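Local coordinates for Nop domain-containing protein (Archaeoglobus fulgidus, PDB 1NT2) that forms a complex with fibrillarin and probably binds small guide RNA as a core protein of the archaeal box C/D ribonucleoprotein, at residues R2-F7 and S24-N30; K64-E69 and D234-G238; R72-Y76 and A158-E162. All coordinates share one frame; numbering follows the deposited sequence.

Contact 1 of 3, residues R2-F7 and S24-N30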
loop_
_atom_site.group_PDB
_atom_site.type_symbol
_atom_site.label_atom_id
_atom_site.label_comp_id
_atom_site.label_asym_id
_atom_site.label_seq_id
_atom_site.Cartn_x
_atom_site.Cartn_y
_atom_site.Cartn_z
ATOM N N ARG B 2 -47.782 -18.977 -2.439
ATOM C CA ARG B 2 -46.743 -19.980 -2.219
ATOM C C ARG B 2 -46.117 -19.835 -0.838
ATOM O O ARG B 2 -45.571 -18.785 -0.493
ATOM C CB ARG B 2 -45.640 -19.864 -3.282
ATOM C CG ARG B 2 -44.397 -20.699 -2.963
ATOM C CD ARG B 2 -43.213 -20.370 -3.872
ATOM N NE ARG B 2 -41.951 -20.807 -3.267
ATOM C CZ ARG B 2 -40.740 -20.569 -3.768
ATOM N NH1 ARG B 2 -40.598 -19.894 -4.904
ATOM N NH2 ARG B 2 -39.663 -20.993 -3.117
ATOM N N TYR B 3 -46.202 -20.895 -0.045
ATOM C CA TYR B 3 -45.612 -20.884 1.284
ATOM C C TYR B 3 -44.578 -22.001 1.346
ATOM O O TYR B 3 -44.808 -23.093 0.836
ATOM C CB TYR B 3 -46.689 -21.076 2.353
ATOM C CG TYR B 3 -47.522 -19.838 2.623
ATOM C CD1 TYR B 3 -48.900 -19.824 2.378
ATOM C CD2 TYR B 3 -46.941 -18.695 3.164
ATOM C CE1 TYR B 3 -49.674 -18.706 2.675
ATOM C CE2 TYR B 3 -47.704 -17.573 3.464
ATOM C CZ TYR B 3 -49.069 -17.581 3.223
ATOM O OH TYR B 3 -49.817 -16.472 3.556
ATOM N N ASN B 4 -43.432 -21.717 1.955
ATOM C CA ASN B 4 -42.361 -22.699 2.050
ATOM C C ASN B 4 -42.210 -23.251 3.463
ATOM O O ASN B 4 -41.500 -22.685 4.283
ATOM C CB ASN B 4 -41.027 -22.085 1.604
ATOM C CG ASN B 4 -41.090 -21.465 0.211
ATOM O OD1 ASN B 4 -41.237 -20.248 0.064
ATOM N ND2 ASN B 4 -40.979 -22.306 -0.818
ATOM N N LEU B 5 -42.882 -24.358 3.746
ATOM C CA LEU B 5 -42.784 -24.969 5.061
ATOM C C LEU B 5 -41.751 -26.085 4.975
ATOM O O LEU B 5 -41.426 -26.543 3.883
ATOM C CB LEU B 5 -44.143 -25.512 5.480
ATOM C CG LEU B 5 -45.316 -24.566 5.200
ATOM C CD1 LEU B 5 -46.550 -25.097 5.922
ATOM C CD2 LEU B 5 -44.997 -23.138 5.648
ATOM N N TRP B 6 -41.237 -26.530 6.118
ATOM C CA TRP B 6 -40.207 -27.564 6.133
ATOM C C TRP B 6 -40.526 -28.899 5.467
ATOM O O TRP B 6 -39.606 -29.654 5.146
ATOM C CB TRP B 6 -39.726 -27.828 7.562
ATOM C CG TRP B 6 -40.699 -28.538 8.468
ATOM C CD1 TRP B 6 -41.644 -27.964 9.278
ATOM C CD2 TRP B 6 -40.774 -29.949 8.703
ATOM N NE1 TRP B 6 -42.293 -28.931 10.007
ATOM C CE2 TRP B 6 -41.780 -30.157 9.673
ATOM C CE3 TRP B 6 -40.086 -31.057 8.192
ATOM C CZ2 TRP B 6 -42.116 -31.430 10.141
ATOM C CZ3 TRP B 6 -40.417 -32.319 8.657
ATOM C CH2 TRP B 6 -41.425 -32.495 9.625
ATOM N N PHE B 7 -41.807 -29.206 5.262
ATOM C CA PHE B 7 -42.178 -30.469 4.616
ATOM C C PHE B 7 -42.608 -30.289 3.168
ATOM O O PHE B 7 -42.498 -31.217 2.368
ATOM C CB PHE B 7 -43.286 -31.208 5.395
ATOM C CG PHE B 7 -44.369 -30.313 5.933
ATOM C CD1 PHE B 7 -44.246 -29.725 7.196
ATOM C CD2 PHE B 7 -45.501 -30.039 5.174
ATOM C CE1 PHE B 7 -45.237 -28.875 7.692
ATOM C CE2 PHE B 7 -46.496 -29.194 5.659
ATOM C CZ PHE B 7 -46.365 -28.608 6.921
ATOM N N SER B 24 -35.892 -28.665 1.905
ATOM C CA SER B 24 -36.899 -27.631 2.172
ATOM C C SER B 24 -36.767 -27.071 3.581
ATOM O O SER B 24 -37.267 -25.986 3.879
ATOM C CB SER B 24 -38.310 -28.186 1.988
ATOM O OG SER B 24 -38.519 -29.312 2.821
ATOM N N PHE B 25 -36.107 -27.829 4.448
ATOM C CA PHE B 25 -35.887 -27.398 5.816
ATOM C C PHE B 25 -34.989 -26.183 5.717
ATOM O O PHE B 25 -35.201 -25.174 6.381
ATOM C CB PHE B 25 -35.165 -28.490 6.600
ATOM C CG PHE B 25 -35.072 -28.215 8.070
ATOM C CD1 PHE B 25 -36.187 -28.368 8.888
ATOM C CD2 PHE B 25 -33.875 -27.783 8.634
ATOM C CE1 PHE B 25 -36.117 -28.096 10.246
ATOM C CE2 PHE B 25 -33.794 -27.507 9.992
ATOM C CZ PHE B 25 -34.918 -27.665 10.800
ATOM N N LEU B 26 -33.971 -26.313 4.872
ATOM C CA LEU B 26 -32.995 -25.259 4.623
ATOM C C LEU B 26 -33.606 -24.233 3.679
ATOM O O LEU B 26 -33.099 -23.116 3.543
ATOM C CB LEU B 26 -31.737 -25.860 3.986
ATOM C CG LEU B 26 -31.013 -26.915 4.834
ATOM C CD1 LEU B 26 -29.950 -27.634 4.012
ATOM C CD2 LEU B 26 -30.397 -26.239 6.050
ATOM N N LYS B 27 -34.712 -24.628 3.050
ATOM C CA LYS B 27 -35.418 -23.788 2.086
ATOM C C LYS B 27 -36.682 -23.106 2.598
ATOM O O LYS B 27 -37.285 -22.345 1.857
ATOM C CB LYS B 27 -35.768 -24.612 0.839
ATOM C CG LYS B 27 -34.549 -25.078 0.047
ATOM C CD LYS B 27 -34.879 -26.147 -0.998
ATOM C CE LYS B 27 -35.776 -25.635 -2.111
ATOM N NZ LYS B 27 -36.011 -26.694 -3.129
ATOM N N ALA B 28 -37.079 -23.367 3.843
ATOM C CA ALA B 28 -38.283 -22.754 4.410
ATOM C C ALA B 28 -38.229 -21.220 4.420
ATOM O O ALA B 28 -38.299 -20.588 5.480
ATOM C CB ALA B 28 -38.511 -23.268 5.812
ATOM N N GLU B 29 -38.133 -20.645 3.219
ATOM C CA GLU B 29 -38.061 -19.196 2.987
ATOM C C GLU B 29 -39.442 -18.519 2.905
ATOM O O GLU B 29 -40.233 -18.774 1.987
ATOM C CB GLU B 29 -37.261 -18.907 1.685
ATOM C CG GLU B 29 -37.800 -19.603 0.381
ATOM C CD GLU B 29 -37.032 -19.252 -0.927
ATOM O OE1 GLU B 29 -37.325 -19.890 -1.973
ATOM O OE2 GLU B 29 -36.154 -18.349 -0.915
ATOM N N ASN B 30 -39.724 -17.661 3.876
ATOM C CA ASN B 30 -40.980 -16.932 3.913
ATOM C C ASN B 30 -40.602 -15.576 4.461
ATOM O O ASN B 30 -40.029 -15.496 5.538
ATOM C CB ASN B 30 -41.972 -17.630 4.837
ATOM C CG ASN B 30 -42.617 -18.841 4.193
ATOM O OD1 ASN B 30 -43.390 -18.710 3.250
ATOM N ND2 ASN B 30 -42.302 -20.024 4.696
#
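Asn30 reaches across to the backbone of Asn4 and meets it with both ends of its amide. From CB, the chain turns so that CG stands beside the backbone N of its own residue (chi1 -78°), and this turns the amide toward residues 3 to 5. CG then lies 3.7 Å from Asn4 N. The amide splits into two arms there. OD1 of Asn30 accepts the N-H of Asn4 at 3.3 Å, in a nearly straight bond of 170°. The same oxygen lies at the edge of the Tyr3 ring, near the ring plane. On the other arm, ND2 of Asn30 gives a weak, bent hydrogen bond to Asn4 O at 2.8 Å. The asparagine thus serves the donor and the acceptor of one residue.

These residues belong to the N-terminal part of the fold. A short antiparallel pair of strands, 3-4 and 9-10, lies here beside helix 21-27 and the turn after it. The fibrillarin chain covers part of this region: Phe25 and Ala28 pack on its Ile123, and Trp6 makes backbone hydrogen bonds to it.

At the outer end, the extended chain of Arg2 carries NH2 to Glu29 OE1, forming a salt bridge of 2.8 Å. The guanidinium and carboxylate planes are 63° apart, so the two groups are not laid flat against each other. OE2 of Glu29 has a weak, long ion pair with Lys226. At the other end, the hydroxyl of Ser24 donates to Trp6 O at 2.6 Å. It comes from above the carbonyl plane. Next to it, Trp6 CB packs on Phe25 CD1 at 3.8 Å. Between the two ends, Ala28 CA makes a C-H...O contact with Asn4 O.

Contact 2 of 3, residues K64-E69 and D234-G238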
loop_
_atom_site.group_PDB
_atom_site.type_symbol
_atom_site.label_atom_id
_atom_site.label_comp_id
_atom_site.label_asym_id
_atom_site.label_seq_id
_atom_site.Cartn_x
_atom_site.Cartn_y
_atom_site.Cartn_z
ATOM N N LYS B 64 -24.329 -32.077 9.796
ATOM C CA LYS B 64 -23.537 -31.751 8.612
ATOM C C LYS B 64 -22.733 -30.483 8.853
ATOM O O LYS B 64 -21.570 -30.398 8.460
ATOM C CB LYS B 64 -24.431 -31.550 7.388
ATOM C CG LYS B 64 -23.677 -31.608 6.061
ATOM C CD LYS B 64 -23.100 -33.008 5.826
ATOM C CE LYS B 64 -22.645 -33.234 4.378
ATOM N NZ LYS B 64 -21.384 -32.530 4.015
ATOM N N MET B 65 -23.356 -29.495 9.489
ATOM C CA MET B 65 -22.663 -28.249 9.771
ATOM C C MET B 65 -21.458 -28.562 10.638
ATOM O O MET B 65 -20.322 -28.232 10.296
ATOM C CB MET B 65 -23.570 -27.272 10.513
ATOM C CG MET B 65 -22.843 -26.020 10.954
ATOM S SD MET B 65 -23.379 -25.480 12.575
ATOM C CE MET B 65 -24.359 -24.032 12.141
ATOM N N VAL B 66 -21.711 -29.216 11.764
ATOM C CA VAL B 66 -20.644 -29.564 12.679
ATOM C C VAL B 66 -19.647 -30.470 11.974
ATOM O O VAL B 66 -18.469 -30.487 12.311
ATOM C CB VAL B 66 -21.210 -30.248 13.928
ATOM C CG1 VAL B 66 -20.143 -30.356 14.998
ATOM C CG2 VAL B 66 -22.383 -29.446 14.448
ATOM N N GLU B 67 -20.112 -31.208 10.974
ATOM C CA GLU B 67 -19.216 -32.088 10.235
ATOM C C GLU B 67 -18.239 -31.277 9.377
ATOM O O GLU B 67 -17.038 -31.554 9.359
ATOM C CB GLU B 67 -20.011 -33.048 9.350
ATOM C CG GLU B 67 -19.211 -34.261 8.935
ATOM C CD GLU B 67 -18.621 -34.992 10.136
ATOM O OE1 GLU B 67 -17.950 -36.025 9.929
ATOM O OE2 GLU B 67 -18.826 -34.536 11.287
ATOM N N LYS B 68 -18.758 -30.279 8.667
ATOM C CA LYS B 68 -17.918 -29.425 7.838
ATOM C C LYS B 68 -16.983 -28.596 8.722
ATOM O O LYS B 68 -15.774 -28.580 8.502
ATOM C CB LYS B 68 -18.774 -28.485 6.985
ATOM C CG LYS B 68 -19.535 -29.149 5.861
ATOM C CD LYS B 68 -20.361 -28.116 5.109
ATOM C CE LYS B 68 -21.228 -28.747 4.028
ATOM N NZ LYS B 68 -20.416 -29.329 2.932
ATOM N N GLU B 69 -17.544 -27.916 9.724
ATOM C CA GLU B 69 -16.753 -27.081 10.628
ATOM C C GLU B 69 -15.682 -27.863 11.358
ATOM O O GLU B 69 -14.890 -27.293 12.106
ATOM C CB GLU B 69 -17.644 -26.375 11.655
ATOM C CG GLU B 69 -18.565 -25.341 11.045
ATOM C CD GLU B 69 -17.837 -24.400 10.100
ATOM O OE1 GLU B 69 -16.908 -23.688 10.547
ATOM O OE2 GLU B 69 -18.197 -24.378 8.904
ATOM N N ASP B 234 -25.781 -25.627 0.636
ATOM C CA ASP B 234 -24.455 -26.210 0.441
ATOM C C ASP B 234 -23.862 -26.626 1.788
ATOM O O ASP B 234 -23.399 -27.759 1.978
ATOM C CB ASP B 234 -23.507 -25.186 -0.180
ATOM C CG ASP B 234 -23.733 -25.000 -1.652
ATOM O OD1 ASP B 234 -23.723 -26.017 -2.375
ATOM O OD2 ASP B 234 -23.906 -23.842 -2.088
ATOM N N TYR B 235 -23.885 -25.670 2.711
ATOM C CA TYR B 235 -23.347 -25.799 4.058
ATOM C C TYR B 235 -24.036 -26.823 4.976
ATOM O O TYR B 235 -23.398 -27.387 5.862
ATOM C CB TYR B 235 -23.360 -24.398 4.692
ATOM C CG TYR B 235 -22.675 -24.263 6.031
ATOM C CD1 TYR B 235 -23.301 -23.586 7.079
ATOM C CD2 TYR B 235 -21.413 -24.799 6.256
ATOM C CE1 TYR B 235 -22.694 -23.452 8.319
ATOM C CE2 TYR B 235 -20.791 -24.668 7.495
ATOM C CZ TYR B 235 -21.441 -23.995 8.527
ATOM O OH TYR B 235 -20.865 -23.888 9.773
ATOM N N PHE B 236 -25.325 -27.077 4.766
ATOM C CA PHE B 236 -26.049 -28.015 5.623
ATOM C C PHE B 236 -26.453 -29.328 4.960
ATOM O O PHE B 236 -26.710 -30.329 5.644
ATOM C CB PHE B 236 -27.294 -27.334 6.174
ATOM C CG PHE B 236 -26.994 -26.166 7.054
ATOM C CD1 PHE B 236 -26.347 -26.350 8.267
ATOM C CD2 PHE B 236 -27.336 -24.879 6.666
ATOM C CE1 PHE B 236 -26.041 -25.262 9.086
ATOM C CE2 PHE B 236 -27.038 -23.784 7.473
ATOM C CZ PHE B 236 -26.388 -23.976 8.687
ATOM N N ARG B 237 -26.521 -29.305 3.630
ATOM C CA ARG B 237 -26.883 -30.471 2.815
ATOM C C ARG B 237 -25.631 -31.032 2.141
ATOM O O ARG B 237 -25.309 -32.212 2.285
ATOM C CB ARG B 237 -27.891 -30.064 1.726
ATOM C CG ARG B 237 -29.339 -30.477 1.956
ATOM C CD ARG B 237 -29.666 -31.783 1.246
ATOM N NE ARG B 237 -28.892 -32.899 1.775
ATOM C CZ ARG B 237 -29.072 -34.165 1.416
ATOM N NH1 ARG B 237 -30.002 -34.476 0.522
ATOM N NH2 ARG B 237 -28.329 -35.120 1.957
ATOM N N GLY B 238 -24.936 -30.169 1.405
ATOM C CA GLY B 238 -23.736 -30.576 0.702
ATOM C C GLY B 238 -24.072 -31.031 -0.703
ATOM O O GLY B 238 -23.207 -31.063 -1.574
#
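Met65 fills the angle between Tyr235 and Phe236, and this supplies the apolar part of the contact. Its CB meets the edge of the Phe236 ring, 3.5 Å from CE1. Its CG meets Tyr235 CZ at 3.5 Å. The Met65 and Phe236 side chains lie side by side and point the same way. Both also pack on Leu111 of the fibrillarin chain.

The polar part centres on one hydroxyl. Tyr235 OH gives a weak hydrogen bond to Glu69 OE2 at 2.8 Å. The carboxylate stands steeply against the ring, with the planes 74° apart. Tyr235 CG is anti to the backbone N (chi1 -172°), which sends the phenol out toward helix 50-71.

The lysines make the third group. Lys68 slides past Tyr235 in the opposite direction, its CD 3.7 Å from Tyr235 CD2. This brings its NZ to 3.5 Å from Asp234 O. Lys64 lies over the end of helix 217-236, its CB and CG on Phe236 O and its CE 3.5 Å from Arg237 O.

Helix 217-236 stops here. Gly238 turns the chain with a positive phi of 91°, where a CB would be jammed against the preceding carbonyl. The last carbonyls of this helix are met chiefly by lysine methylenes. Lys68 NZ would probably help offset the negative helix end, while the two nearby amines are likely to repel each other in part.

Contact 3 of 3, residues R72-Y76 and A158-E162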
loop_
_atom_site.group_PDB
_atom_site.type_symbol
_atom_site.label_atom_id
_atom_site.label_comp_id
_atom_site.label_asym_id
_atom_site.label_seq_id
_atom_site.Cartn_x
_atom_site.Cartn_y
_atom_site.Cartn_z
ATOM N N ARG B 72 -13.176 -27.868 8.329
ATOM C CA ARG B 72 -12.771 -26.483 8.056
ATOM C C ARG B 72 -12.304 -26.249 6.617
ATOM O O ARG B 72 -11.565 -25.308 6.332
ATOM C CB ARG B 72 -11.686 -26.029 9.042
ATOM C CG ARG B 72 -12.206 -25.758 10.458
ATOM C CD ARG B 72 -11.223 -24.919 11.299
ATOM N NE ARG B 72 -9.902 -25.544 11.474
ATOM C CZ ARG B 72 -8.898 -24.999 12.163
ATOM N NH1 ARG B 72 -9.062 -23.817 12.745
ATOM N NH2 ARG B 72 -7.731 -25.631 12.269
ATOM N N GLU B 73 -12.767 -27.099 5.710
ATOM C CA GLU B 73 -12.402 -26.998 4.308
ATOM C C GLU B 73 -12.680 -25.609 3.735
ATOM O O GLU B 73 -11.952 -25.128 2.869
ATOM C CB GLU B 73 -13.171 -28.042 3.502
ATOM C CG GLU B 73 -12.583 -28.326 2.130
ATOM C CD GLU B 73 -11.351 -29.212 2.200
ATOM O OE1 GLU B 73 -10.418 -28.893 2.970
ATOM O OE2 GLU B 73 -11.318 -30.232 1.480
ATOM N N ASP B 74 -13.743 -24.974 4.213
ATOM C CA ASP B 74 -14.105 -23.654 3.728
ATOM C C ASP B 74 -12.992 -22.666 4.009
ATOM O O ASP B 74 -12.785 -21.723 3.248
ATOM C CB ASP B 74 -15.423 -23.190 4.360
ATOM C CG ASP B 74 -15.405 -23.239 5.882
ATOM O OD1 ASP B 74 -14.886 -24.227 6.449
ATOM O OD2 ASP B 74 -15.934 -22.294 6.517
ATOM N N ARG B 75 -12.263 -22.896 5.097
ATOM C CA ARG B 75 -11.154 -22.021 5.482
ATOM C C ARG B 75 -10.067 -22.152 4.434
ATOM O O ARG B 75 -9.573 -21.156 3.908
ATOM C CB ARG B 75 -10.598 -22.438 6.835
ATOM C CG ARG B 75 -11.652 -22.607 7.898
ATOM C CD ARG B 75 -12.251 -21.277 8.293
ATOM N NE ARG B 75 -13.347 -21.452 9.242
ATOM C CZ ARG B 75 -13.831 -20.479 10.006
ATOM N NH1 ARG B 75 -13.309 -19.256 9.932
ATOM N NH2 ARG B 75 -14.834 -20.728 10.841
ATOM N N TYR B 76 -9.696 -23.396 4.151
ATOM C CA TYR B 76 -8.688 -23.688 3.148
ATOM C C TYR B 76 -8.999 -22.834 1.931
ATOM O O TYR B 76 -8.113 -22.212 1.353
ATOM C CB TYR B 76 -8.735 -25.170 2.766
ATOM C CG TYR B 76 -7.874 -25.553 1.579
ATOM C CD1 TYR B 76 -6.499 -25.742 1.710
ATOM C CD2 TYR B 76 -8.446 -25.763 0.328
ATOM C CE1 TYR B 76 -5.719 -26.143 0.619
ATOM C CE2 TYR B 76 -7.682 -26.159 -0.764
ATOM C CZ TYR B 76 -6.325 -26.351 -0.613
ATOM O OH TYR B 76 -5.592 -26.778 -1.696
ATOM N N ALA B 158 -16.919 -13.068 2.799
ATOM C CA ALA B 158 -17.853 -13.367 3.888
ATOM C C ALA B 158 -17.041 -13.809 5.092
ATOM O O ALA B 158 -17.388 -13.526 6.238
ATOM C CB ALA B 158 -18.810 -14.479 3.474
ATOM N N GLY B 159 -15.954 -14.521 4.810
ATOM C CA GLY B 159 -15.079 -14.986 5.863
ATOM C C GLY B 159 -15.060 -16.485 6.021
ATOM O O GLY B 159 -13.996 -17.085 6.052
ATOM N N SER B 160 -16.234 -17.096 6.128
ATOM C CA SER B 160 -16.321 -18.538 6.303
ATOM C C SER B 160 -17.695 -18.939 5.869
ATOM O O SER B 160 -18.481 -18.080 5.479
ATOM C CB SER B 160 -16.135 -18.898 7.766
ATOM O OG SER B 160 -17.031 -18.150 8.568
ATOM N N MET B 161 -17.999 -20.232 5.940
ATOM C CA MET B 161 -19.324 -20.686 5.534
ATOM C C MET B 161 -20.389 -20.139 6.454
ATOM O O MET B 161 -21.229 -19.361 6.017
ATOM C CB MET B 161 -19.414 -22.213 5.495
ATOM C CG MET B 161 -18.906 -22.822 4.190
ATOM S SD MET B 161 -19.923 -22.418 2.748
ATOM C CE MET B 161 -20.582 -24.062 2.307
ATOM N N GLU B 162 -20.349 -20.517 7.729
ATOM C CA GLU B 162 -21.360 -20.035 8.657
ATOM C C GLU B 162 -21.430 -18.512 8.687
ATOM O O GLU B 162 -22.492 -17.935 8.925
ATOM C CB GLU B 162 -21.123 -20.593 10.063
ATOM C CG GLU B 162 -19.844 -20.147 10.752
ATOM C CD GLU B 162 -19.927 -20.308 12.277
ATOM O OE1 GLU B 162 -20.195 -21.439 12.760
ATOM O OE2 GLU B 162 -19.731 -19.295 12.995
#
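Gly159 begins the approach to Arg75. It ends helix 148-158 with a positive phi, a conformation that suits glycine. Its carbonyl oxygen lies 4.5 Å from Arg75 NH1, too far for more than a loose contact.

Ser160 comes next and does more. Its CB sits over the centre of the Arg75 guanidinium, 3.5 Å above the plane. The flat group is thus covered on one face by a methylene. The Ser160 hydroxyl turns to its own helix and caps Arg163 N.

Met161 opens helix 161-165. Its backbone N donates to Asp74 OD2 at 3.0 Å, with an angle of 168°. The donor meets the anti side of the carboxylate, 17° out of its plane. Asp74 CG lies between its own backbone N and carbonyl carbon (chi1 54°), which directs OD2 at this N-H. The methionine also packs back on the same residue, Met161 CG lying 3.5 Å from Asp74 CB. With a leucine in place of Asp74, the N-H of Met161 would probably lose its acceptor, and Arg75 one of its weak, long charge partners. That second link is loose: Arg75 NE is 3.9 Å from Asp74 OD2, and no N-H points at the oxygen.

The carboxylate thus faces the start of helix 161-165, whose partial positive charge probably favours it. Ser160 is a classic serine N-cap. The aspartate from helix 73-93 adds an acceptor from elsewhere in the chain, tying the start of that long helix to the turn between helices 148-158 and 161-165.

The three contacts follow one another along the molecule. Contact 1 and contact 2 have centres about 19 Å apart. They meet where Leu26 CD2 packs on Phe236 CB at 3.3 Å. Contacts 2 and 3 are closer, about 11 Å between centres. Tyr235 CD2 touches Met161 CB at 3.4 Å, and helix 50-71 leads directly into helix 73-93. Contacts 1 and 3 do not touch; their nearest atoms are about 10 Å apart. Contact 2 therefore bridges the N-terminal part and the region where helix 73-93 starts. Fibrillarin reaches residues of all three, while the second copy of this protein reaches residues of contact 3.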